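Local coordinates for protein dephospho-CoA kinase (Aquifex aeolicus, PDB 2IF2) that probably phosphorylates the 3'-hydroxyl group of dephosphocoenzyme A with ATP to give coenzyme A, the last step of coenzyme A biosynthesis, at residues 134-138 / 151-155; 6-10 / 158-164; 126-132 / 168-174. All coordinates share one frame; numbering follows the deposited sequence.

Interaction 1 (134-138 / 151-155)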
loop_
_atom_site.group_PDB
_atom_site.type_symbol
_atom_site.label_atom_id
_atom_site.label_comp_id
_atom_site.label_asym_id
_atom_site.label_seq_id
_atom_site.Cartn_x
_atom_site.Cartn_y
_atom_site.Cartn_z
ATOM N N TYR A 134 -18.312 -2.486 0.450
ATOM C CA TYR A 134 -18.191 -1.371 1.386
ATOM C C TYR A 134 -18.714 -1.765 2.762
ATOM O O TYR A 134 -18.176 -1.344 3.787
ATOM C CB TYR A 134 -18.966 -0.149 0.842
ATOM C CG TYR A 134 -19.184 0.991 1.837
ATOM C CD1 TYR A 134 -18.105 1.624 2.460
ATOM C CD2 TYR A 134 -20.474 1.408 2.184
ATOM C CE1 TYR A 134 -18.307 2.633 3.409
ATOM C CE2 TYR A 134 -20.683 2.419 3.136
ATOM C CZ TYR A 134 -19.596 3.020 3.742
ATOM O OH TYR A 134 -19.789 3.980 4.703
ATOM N N GLU A 135 -19.758 -2.587 2.780
ATOM C CA GLU A 135 -20.360 -3.031 4.033
ATOM C C GLU A 135 -19.388 -3.847 4.892
ATOM O O GLU A 135 -19.188 -3.554 6.076
ATOM C CB GLU A 135 -21.623 -3.854 3.747
ATOM C CG GLU A 135 -22.292 -4.431 4.993
ATOM C CD GLU A 135 -22.560 -3.378 6.064
ATOM O OE1 GLU A 135 -23.285 -2.400 5.775
ATOM O OE2 GLU A 135 -22.047 -3.533 7.197
ATOM N N VAL A 136 -18.784 -4.866 4.289
ATOM C CA VAL A 136 -17.847 -5.726 4.992
ATOM C C VAL A 136 -16.576 -4.984 5.390
ATOM O O VAL A 136 -16.044 -5.187 6.478
ATOM C CB VAL A 136 -17.474 -6.938 4.121
ATOM C CG1 VAL A 136 -18.730 -7.693 3.719
ATOM C CG2 VAL A 136 -16.724 -6.481 2.890
ATOM N N CYS A 137 -16.098 -4.118 4.506
ATOM C CA CYS A 137 -14.886 -3.361 4.771
ATOM C C CYS A 137 -15.068 -2.396 5.923
ATOM O O CYS A 137 -14.176 -2.236 6.756
ATOM C CB CYS A 137 -14.476 -2.586 3.530
ATOM S SG CYS A 137 -14.221 -3.647 2.127
ATOM N N LYS A 138 -16.227 -1.752 5.974
ATOM C CA LYS A 138 -16.495 -0.795 7.029
ATOM C C LYS A 138 -16.464 -1.468 8.399
ATOM O O LYS A 138 -15.596 -1.162 9.220
ATOM C CB LYS A 138 -17.846 -0.107 6.801
ATOM C CG LYS A 138 -18.018 1.172 7.618
ATOM C CD LYS A 138 -19.323 1.895 7.295
ATOM C CE LYS A 138 -19.427 3.222 8.045
ATOM N NZ LYS A 138 -20.754 3.881 7.872
ATOM N N PHE A 151 -12.678 6.198 8.692
ATOM C CA PHE A 151 -12.681 5.177 7.648
ATOM C C PHE A 151 -13.198 5.756 6.345
ATOM O O PHE A 151 -12.526 5.706 5.317
ATOM C CB PHE A 151 -13.582 4.006 8.053
ATOM C CG PHE A 151 -13.854 3.030 6.939
ATOM C CD1 PHE A 151 -12.837 2.252 6.408
ATOM C CD2 PHE A 151 -15.135 2.879 6.427
ATOM C CE1 PHE A 151 -13.095 1.337 5.384
ATOM C CE2 PHE A 151 -15.398 1.966 5.402
ATOM C CZ PHE A 151 -14.378 1.198 4.885
ATOM N N GLU A 152 -14.406 6.301 6.402
ATOM C CA GLU A 152 -15.053 6.881 5.236
ATOM C C GLU A 152 -14.247 8.030 4.668
ATOM O O GLU A 152 -14.378 8.376 3.495
ATOM C CB GLU A 152 -16.448 7.356 5.616
ATOM C CG GLU A 152 -17.239 6.282 6.327
ATOM C CD GLU A 152 -18.623 6.727 6.692
ATOM O OE1 GLU A 152 -18.758 7.828 7.269
ATOM O OE2 GLU A 152 -19.576 5.969 6.414
ATOM N N ARG A 153 -13.406 8.616 5.506
ATOM C CA ARG A 153 -12.582 9.728 5.081
ATOM C C ARG A 153 -11.529 9.244 4.092
ATOM O O ARG A 153 -11.141 9.974 3.183
ATOM C CB ARG A 153 -11.926 10.363 6.298
ATOM C CG ARG A 153 -11.260 11.689 6.031
ATOM C CD ARG A 153 -10.674 12.217 7.322
ATOM N NE ARG A 153 -9.847 11.194 7.956
ATOM C CZ ARG A 153 -8.813 10.606 7.363
ATOM N NH1 ARG A 153 -8.484 10.943 6.122
ATOM N NH2 ARG A 153 -8.108 9.679 8.000
ATOM N N ARG A 154 -11.074 8.007 4.274
ATOM C CA ARG A 154 -10.074 7.418 3.385
ATOM C C ARG A 154 -10.756 6.701 2.232
ATOM O O ARG A 154 -10.412 6.909 1.074
ATOM C CB ARG A 154 -9.185 6.423 4.141
ATOM C CG ARG A 154 -8.356 7.042 5.250
ATOM C CD ARG A 154 -7.582 5.997 6.034
ATOM N NE ARG A 154 -7.052 6.562 7.274
ATOM C CZ ARG A 154 -6.486 5.856 8.249
ATOM N NH1 ARG A 154 -6.365 4.539 8.140
ATOM N NH2 ARG A 154 -6.047 6.467 9.342
ATOM N N TRP A 155 -11.728 5.857 2.558
ATOM C CA TRP A 155 -12.457 5.102 1.550
ATOM C C TRP A 155 -12.918 5.994 0.410
ATOM O O TRP A 155 -13.002 5.555 -0.737
ATOM C CB TRP A 155 -13.662 4.404 2.178
ATOM C CG TRP A 155 -14.440 3.565 1.212
ATOM C CD1 TRP A 155 -15.412 3.988 0.349
ATOM C CD2 TRP A 155 -14.291 2.158 0.993
ATOM N NE1 TRP A 155 -15.879 2.928 -0.397
ATOM C CE2 TRP A 155 -15.207 1.793 -0.024
ATOM C CE3 TRP A 155 -13.469 1.168 1.551
ATOM C CZ2 TRP A 155 -15.327 0.479 -0.489
ATOM C CZ3 TRP A 155 -13.589 -0.138 1.089
ATOM C CH2 TRP A 155 -14.511 -0.469 0.076
#

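Interaction 2 (6-10 / 158-164)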
loop_
_atom_site.group_PDB
_atom_site.type_symbol
_atom_site.label_atom_id
_atom_site.label_comp_id
_atom_site.label_asym_id
_atom_site.label_seq_id
_atom_site.Cartn_x
_atom_site.Cartn_y
_atom_site.Cartn_z
ATOM N N LEU A 6 0.090 -6.231 -5.150
ATOM C CA LEU A 6 -1.095 -6.641 -4.426
ATOM C C LEU A 6 -1.800 -5.384 -3.973
ATOM O O LEU A 6 -1.248 -4.609 -3.202
ATOM C CB LEU A 6 -0.680 -7.470 -3.223
ATOM C CG LEU A 6 -1.701 -8.442 -2.662
ATOM C CD1 LEU A 6 -1.084 -9.069 -1.429
ATOM C CD2 LEU A 6 -3.011 -7.745 -2.327
ATOM N N THR A 7 -3.020 -5.175 -4.446
ATOM C CA THR A 7 -3.749 -3.977 -4.057
ATOM C C THR A 7 -5.162 -4.262 -3.548
ATOM O O THR A 7 -5.564 -5.418 -3.375
ATOM C CB THR A 7 -3.851 -2.990 -5.226
ATOM O OG1 THR A 7 -4.298 -1.721 -4.738
ATOM C CG2 THR A 7 -4.842 -3.501 -6.268
ATOM N N GLY A 8 -5.906 -3.185 -3.311
ATOM C CA GLY A 8 -7.265 -3.291 -2.820
ATOM C C GLY A 8 -7.634 -2.034 -2.067
ATOM O O GLY A 8 -6.966 -1.008 -2.201
ATOM N N ASN A 9 -8.705 -2.099 -1.286
ATOM C CA ASN A 9 -9.128 -0.951 -0.500
ATOM C C ASN A 9 -8.927 -1.193 0.994
ATOM O O ASN A 9 -8.748 -2.327 1.442
ATOM C CB ASN A 9 -10.591 -0.611 -0.787
ATOM C CG ASN A 9 -10.757 0.234 -2.038
ATOM O OD1 ASN A 9 -11.875 0.578 -2.427
ATOM N ND2 ASN A 9 -9.640 0.580 -2.673
ATOM N N ILE A 10 -8.946 -0.113 1.762
ATOM C CA ILE A 10 -8.763 -0.204 3.198
ATOM C C ILE A 10 -9.807 -1.128 3.824
ATOM O O ILE A 10 -11.014 -0.970 3.617
ATOM C CB ILE A 10 -8.841 1.200 3.845
ATOM C CG1 ILE A 10 -8.628 1.093 5.354
ATOM C CG2 ILE A 10 -10.172 1.854 3.519
ATOM C CD1 ILE A 10 -7.261 0.542 5.743
ATOM N N GLN A 158 -10.067 6.299 -2.214
ATOM C CA GLN A 158 -9.930 5.119 -3.050
ATOM C C GLN A 158 -11.099 5.002 -4.008
ATOM O O GLN A 158 -12.249 5.170 -3.611
ATOM C CB GLN A 158 -9.862 3.867 -2.188
ATOM C CG GLN A 158 -8.636 3.788 -1.319
ATOM C CD GLN A 158 -8.558 2.473 -0.602
ATOM O OE1 GLN A 158 -9.436 2.134 0.187
ATOM N NE2 GLN A 158 -7.511 1.714 -0.878
HETATM N N MSE A 159 -10.799 4.699 -5.266
HETATM C CA MSE A 159 -11.832 4.562 -6.281
HETATM C C MSE A 159 -12.758 3.394 -5.971
HETATM O O MSE A 159 -12.409 2.498 -5.205
HETATM C CB MSE A 159 -11.209 4.343 -7.659
HETATM C CG MSE A 159 -10.597 2.969 -7.850
HETATM SE SE MSE A 159 -10.425 2.520 -9.729
HETATM C CE MSE A 159 -8.899 3.628 -10.145
ATOM N N PRO A 160 -13.959 3.390 -6.571
ATOM C CA PRO A 160 -14.938 2.321 -6.359
ATOM C C PRO A 160 -14.307 0.955 -6.558
ATOM O O PRO A 160 -13.904 0.604 -7.669
ATOM C CB PRO A 160 -16.001 2.618 -7.408
ATOM C CG PRO A 160 -15.993 4.110 -7.451
ATOM C CD PRO A 160 -14.510 4.427 -7.462
ATOM N N ILE A 161 -14.223 0.194 -5.470
ATOM C CA ILE A 161 -13.632 -1.142 -5.501
ATOM C C ILE A 161 -14.264 -1.996 -6.601
ATOM O O ILE A 161 -13.597 -2.829 -7.223
ATOM C CB ILE A 161 -13.807 -1.865 -4.137
ATOM C CG1 ILE A 161 -13.035 -3.184 -4.143
ATOM C CG2 ILE A 161 -15.283 -2.113 -3.854
ATOM C CD1 ILE A 161 -11.530 -3.016 -4.278
ATOM N N GLU A 162 -15.552 -1.772 -6.843
ATOM C CA GLU A 162 -16.282 -2.516 -7.855
ATOM C C GLU A 162 -15.775 -2.176 -9.257
ATOM O O GLU A 162 -16.122 -2.843 -10.233
ATOM C CB GLU A 162 -17.774 -2.213 -7.731
ATOM C CG GLU A 162 -18.264 -2.162 -6.286
ATOM C CD GLU A 162 -19.549 -2.939 -6.070
ATOM O OE1 GLU A 162 -20.133 -2.829 -4.971
ATOM O OE2 GLU A 162 -19.970 -3.662 -6.997
ATOM N N GLU A 163 -14.951 -1.136 -9.350
ATOM C CA GLU A 163 -14.375 -0.724 -10.627
ATOM C C GLU A 163 -12.906 -1.158 -10.639
ATOM O O GLU A 163 -12.391 -1.602 -11.669
ATOM C CB GLU A 163 -14.480 0.803 -10.798
ATOM C CG GLU A 163 -15.066 1.292 -12.151
ATOM C CD GLU A 163 -14.086 1.225 -13.328
ATOM O OE1 GLU A 163 -13.010 1.860 -13.260
ATOM O OE2 GLU A 163 -14.401 0.548 -14.332
ATOM N N LYS A 164 -12.241 -1.039 -9.489
ATOM C CA LYS A 164 -10.838 -1.420 -9.369
ATOM C C LYS A 164 -10.629 -2.872 -9.763
ATOM O O LYS A 164 -9.622 -3.215 -10.378
ATOM C CB LYS A 164 -10.338 -1.206 -7.936
ATOM C CG LYS A 164 -8.919 -1.723 -7.695
ATOM C CD LYS A 164 -8.370 -1.341 -6.322
ATOM C CE LYS A 164 -8.001 0.131 -6.246
ATOM N NZ LYS A 164 -7.373 0.475 -4.941
#

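Interaction 3 (126-132 / 168-174)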
loop_
_atom_site.group_PDB
_atom_site.type_symbol
_atom_site.label_atom_id
_atom_site.label_comp_id
_atom_site.label_asym_id
_atom_site.label_seq_id
_atom_site.Cartn_x
_atom_site.Cartn_y
_atom_site.Cartn_z
ATOM N N LYS A 126 2.065 -8.490 -13.236
ATOM C CA LYS A 126 0.656 -8.721 -12.992
ATOM C C LYS A 126 0.183 -7.978 -11.743
ATOM O O LYS A 126 0.993 -7.578 -10.897
ATOM C CB LYS A 126 0.430 -10.219 -12.842
ATOM C CG LYS A 126 0.833 -11.016 -14.066
ATOM C CD LYS A 126 -0.186 -10.842 -15.178
ATOM C CE LYS A 126 -0.013 -11.907 -16.246
ATOM N NZ LYS A 126 -1.116 -11.875 -17.238
ATOM N N LEU A 127 -1.133 -7.790 -11.643
ATOM C CA LEU A 127 -1.743 -7.102 -10.502
ATOM C C LEU A 127 -2.785 -7.987 -9.831
ATOM O O LEU A 127 -3.523 -8.723 -10.488
ATOM C CB LEU A 127 -2.398 -5.786 -10.939
ATOM C CG LEU A 127 -3.149 -4.959 -9.892
ATOM C CD1 LEU A 127 -2.217 -4.458 -8.806
ATOM C CD2 LEU A 127 -3.803 -3.789 -10.586
ATOM N N ILE A 128 -2.830 -7.906 -8.512
ATOM C CA ILE A 128 -3.755 -8.695 -7.735
ATOM C C ILE A 128 -4.581 -7.753 -6.901
ATOM O O ILE A 128 -4.040 -6.887 -6.219
ATOM C CB ILE A 128 -3.005 -9.648 -6.810
ATOM C CG1 ILE A 128 -1.968 -10.419 -7.623
ATOM C CG2 ILE A 128 -3.983 -10.586 -6.117
ATOM C CD1 ILE A 128 -1.160 -11.412 -6.826
ATOM N N VAL A 129 -5.894 -7.918 -6.962
ATOM C CA VAL A 129 -6.785 -7.066 -6.203
ATOM C C VAL A 129 -7.740 -7.900 -5.364
ATOM O O VAL A 129 -8.240 -8.932 -5.814
ATOM C CB VAL A 129 -7.584 -6.146 -7.136
ATOM C CG1 VAL A 129 -8.325 -6.980 -8.162
ATOM C CG2 VAL A 129 -8.544 -5.290 -6.327
ATOM N N VAL A 130 -7.974 -7.443 -4.138
ATOM C CA VAL A 130 -8.850 -8.126 -3.197
ATOM C C VAL A 130 -10.193 -7.402 -3.095
ATOM O O VAL A 130 -10.265 -6.274 -2.617
ATOM C CB VAL A 130 -8.162 -8.221 -1.802
ATOM C CG1 VAL A 130 -7.647 -6.859 -1.387
ATOM C CG2 VAL A 130 -9.123 -8.767 -0.768
ATOM N N TYR A 131 -11.252 -8.057 -3.562
ATOM C CA TYR A 131 -12.589 -7.477 -3.536
ATOM C C TYR A 131 -13.270 -7.660 -2.194
ATOM O O TYR A 131 -13.041 -8.645 -1.496
ATOM C CB TYR A 131 -13.467 -8.105 -4.623
ATOM C CG TYR A 131 -14.939 -7.743 -4.520
ATOM C CD1 TYR A 131 -15.396 -6.463 -4.856
ATOM C CD2 TYR A 131 -15.874 -8.682 -4.078
ATOM C CE1 TYR A 131 -16.757 -6.129 -4.754
ATOM C CE2 TYR A 131 -17.232 -8.359 -3.969
ATOM C CZ TYR A 131 -17.668 -7.086 -4.309
ATOM O OH TYR A 131 -19.011 -6.781 -4.206
ATOM N N ALA A 132 -14.126 -6.704 -1.853
ATOM C CA ALA A 132 -14.872 -6.730 -0.600
ATOM C C ALA A 132 -15.835 -5.546 -0.551
ATOM O O ALA A 132 -15.412 -4.389 -0.619
ATOM C CB ALA A 132 -13.910 -6.675 0.580
ATOM N N ALA A 168 -7.100 -5.766 -12.338
ATOM C CA ALA A 168 -6.163 -6.849 -12.097
ATOM C C ALA A 168 -6.555 -8.137 -12.781
ATOM O O ALA A 168 -7.728 -8.372 -13.070
ATOM C CB ALA A 168 -6.019 -7.088 -10.602
ATOM N N ASP A 169 -5.549 -8.969 -13.028
ATOM C CA ASP A 169 -5.748 -10.260 -13.661
ATOM C C ASP A 169 -6.015 -11.341 -12.614
ATOM O O ASP A 169 -6.134 -12.519 -12.937
ATOM C CB ASP A 169 -4.531 -10.627 -14.534
ATOM C CG ASP A 169 -3.198 -10.225 -13.907
ATOM O OD1 ASP A 169 -2.868 -9.020 -13.874
ATOM O OD2 ASP A 169 -2.475 -11.126 -13.449
ATOM N N TYR A 170 -6.115 -10.930 -11.354
ATOM C CA TYR A 170 -6.404 -11.862 -10.272
ATOM C C TYR A 170 -7.224 -11.172 -9.192
ATOM O O TYR A 170 -6.833 -10.124 -8.671
ATOM C CB TYR A 170 -5.116 -12.392 -9.667
ATOM C CG TYR A 170 -4.283 -13.212 -10.612
ATOM C CD1 TYR A 170 -2.973 -12.853 -10.889
ATOM C CD2 TYR A 170 -4.781 -14.372 -11.190
ATOM C CE1 TYR A 170 -2.171 -13.623 -11.708
ATOM C CE2 TYR A 170 -3.982 -15.154 -12.020
ATOM C CZ TYR A 170 -2.674 -14.768 -12.270
ATOM O OH TYR A 170 -1.845 -15.511 -13.070
ATOM N N VAL A 171 -8.362 -11.759 -8.852
ATOM C CA VAL A 171 -9.211 -11.170 -7.834
ATOM C C VAL A 171 -9.602 -12.174 -6.768
ATOM O O VAL A 171 -10.472 -13.017 -6.981
ATOM C CB VAL A 171 -10.488 -10.592 -8.447
ATOM C CG1 VAL A 171 -11.295 -9.872 -7.375
ATOM C CG2 VAL A 171 -10.132 -9.650 -9.588
ATOM N N ILE A 172 -8.958 -12.084 -5.613
ATOM C CA ILE A 172 -9.269 -12.999 -4.529
ATOM C C ILE A 172 -10.344 -12.440 -3.610
ATOM O O ILE A 172 -10.043 -11.908 -2.544
ATOM C CB ILE A 172 -8.013 -13.353 -3.686
ATOM C CG1 ILE A 172 -7.186 -12.111 -3.408
ATOM C CG2 ILE A 172 -7.161 -14.363 -4.417
ATOM C CD1 ILE A 172 -5.827 -12.431 -2.849
ATOM N N ASP A 173 -11.601 -12.563 -4.026
ATOM C CA ASP A 173 -12.716 -12.077 -3.224
ATOM C C ASP A 173 -12.575 -12.440 -1.745
ATOM O O ASP A 173 -12.437 -13.612 -1.396
ATOM C CB ASP A 173 -14.027 -12.647 -3.761
ATOM C CG ASP A 173 -15.132 -12.621 -2.731
ATOM O OD1 ASP A 173 -15.335 -11.565 -2.101
ATOM O OD2 ASP A 173 -15.794 -13.660 -2.547
ATOM N N ASN A 174 -12.621 -11.429 -0.881
ATOM C CA ASN A 174 -12.501 -11.645 0.559
ATOM C C ASN A 174 -13.770 -11.197 1.300
ATOM O O ASN A 174 -13.699 -10.466 2.295
ATOM C CB ASN A 174 -11.278 -10.887 1.106
ATOM C CG ASN A 174 -10.855 -11.358 2.495
ATOM O OD1 ASN A 174 -10.251 -10.606 3.251
ATOM N ND2 ASN A 174 -11.151 -12.609 2.823
#

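Interaction 1 (134-138 / 151-155)
Tyr134, Phe151 and Trp155 form the aromatic heart of this contact between two helical segments that run at 132° to each other. Tyr134 turns an edge to the indole of Trp155: its CD1 stands over one face, 3.8 Å from Trp155 CE2, in an edge-to-face pair whose planes meet at 50°. The neighbouring CE1 of the same tyrosine lies 3.6 Å from Phe151 CE2 and reaches that ring at its edge. One helical turn on, Cys137 packs beside the six-membered ring of the indole, with CB 3.6 Å from Trp155 CZ3 and the sulfur oblique to the ring.

Lys138 shows how one long side chain can serve both an apolar and a polar layer. With CG anti to the backbone N (chi1 -163°) and the chain extended beyond it, CB and CG run past the CE2 corner of Phe151, while NZ forms a salt bridge with Glu152 OE2 at 2.8 Å, coming from above the carboxylate plane. Glu148 gives the same ammonium a second acidic partner.

The aromatic cluster and the salt bridge together join helices 134-143 and 148-155 into a helical hairpin whose connection probably corresponds to the lid of P-loop kinases.

Interaction 2 (6-10 / 158-164)
Thr7 comes first along the strand, where its CG2 packs 4.1 Å from CD of Lys164, a residue of the short helix 161-164. The lysine bends at chi3 (-74°), which turns its end toward the carbonyl oxygen of the next residue.

That residue is Gly8, and its carbonyl oxygen is the polar centre of the contact. Lys164 NZ donates to Gly8 O at 3.1 Å, standing well above the carbonyl plane. From the same face of that plane the side-chain amide of Asn9 folds back, ND2 donating to Gly8 O at 3.1 Å, so two nitrogens share one oxygen. The backbone angles of Gly8 themselves call for glycine, since a side chain would press against the carbonyl oxygen of Thr7.

Asn9 has the most surface buried here. Its side chain slides past that of Gln158 in the opposite direction, the two amide planes 37° apart, while OD1 lies 3.6 Å from Ile161 CB. Trp155 packs on the asparagine as well.

At Ile10 the strand has given way to loop, and the backbone takes over as donor. Ile10 N bonds to Gln158 OE1 at 2.8 Å with an angle of 164° at the hydrogen, in the plane of the glutamine amide and on a lone pair. The extended chain of Gln158 crosses the isoleucine at about a right angle.

Here side-chain groups satisfy main-chain ones in a largely buried setting. The ammonium of Lys164 would probably polarise the Gly8 carbonyl, and together with the bond from Ile10 N it probably fixes the path of the chain into the P-loop, just before the residues predicted to bind ATP.

Interaction 3 (126-132 / 168-174)
Val129 N donates to Tyr170 O at 2.9 Å, and this nearly straight bond, 174° at the hydrogen, marks the pairing of the two parallel strands. It adds the short, weakly bonded strand 170-171 to the edge of the parallel sheet of the P-loop kinase fold, completing a beta-alpha-beta crossover from strand 126-130 through the intervening helices. The return bond is weak: Ile172 N lies 3.2 Å from Val129 O, which also receives a CA-H contact from Val171.

Before the strand proper, a side chain stands in for the backbone. Asp169 holds CG between its own N and carbonyl carbon (chi1 39°), and this brings OD1 back to Leu127 N at 3.1 Å, where the N-H meets the oxygen on its syn side, somewhat out of the carboxylate plane. Replacing Asp169 by an alanine would remove the acceptor and would probably leave the Leu127 N-H without its mate and the start of the pairing held mainly by the weak bond from the backbone N at this position to Leu127 O.

On one face Ile128 CG2 touches Tyr170 CB and Ile172 CD1, on the side where helix 178-190 covers Tyr170 and Ile172. On the other, Val129 CG1 meets both Ala168 CB and Val171 CG2, the latter at 3.5 Å, and Tyr131 CB rests on Val171 CG1.

Past the strand the chain bends through an inverse gamma turn centred on Ile172, yet the two segments stay together. Asn174 N reaches Tyr131 O at 2.9 Å, and next to this bond Asn174 CB packs 3.6 Å from Val130 CG2.

Overall arrangement
Two of the three contacts lie on one parallel sheet. Interactions 2 and 3 are centred about 9 Å apart and meet, because strands 3-8 and 126-130 are neighbours: Thr7 N lies 2.7 Å from Ile128 O, a probable hydrogen bond. Interaction 1, centred about 11 Å from interaction 2, sits beyond the strand end, with Phe151 CE1 packed 3.5 Å from Ile10 CG2. It is about 18 Å from interaction 3 between centres, though Cys137 SG packs against Ala132 O. All three border the predicted ATP-binding loop: Cys137 and Asn9 approach Cys12, Val130 approaches Lys14, and a sulfate ion, probably from the crystallisation liquor, lies about 3 Å from the side chain of Ile10 between nearest atoms.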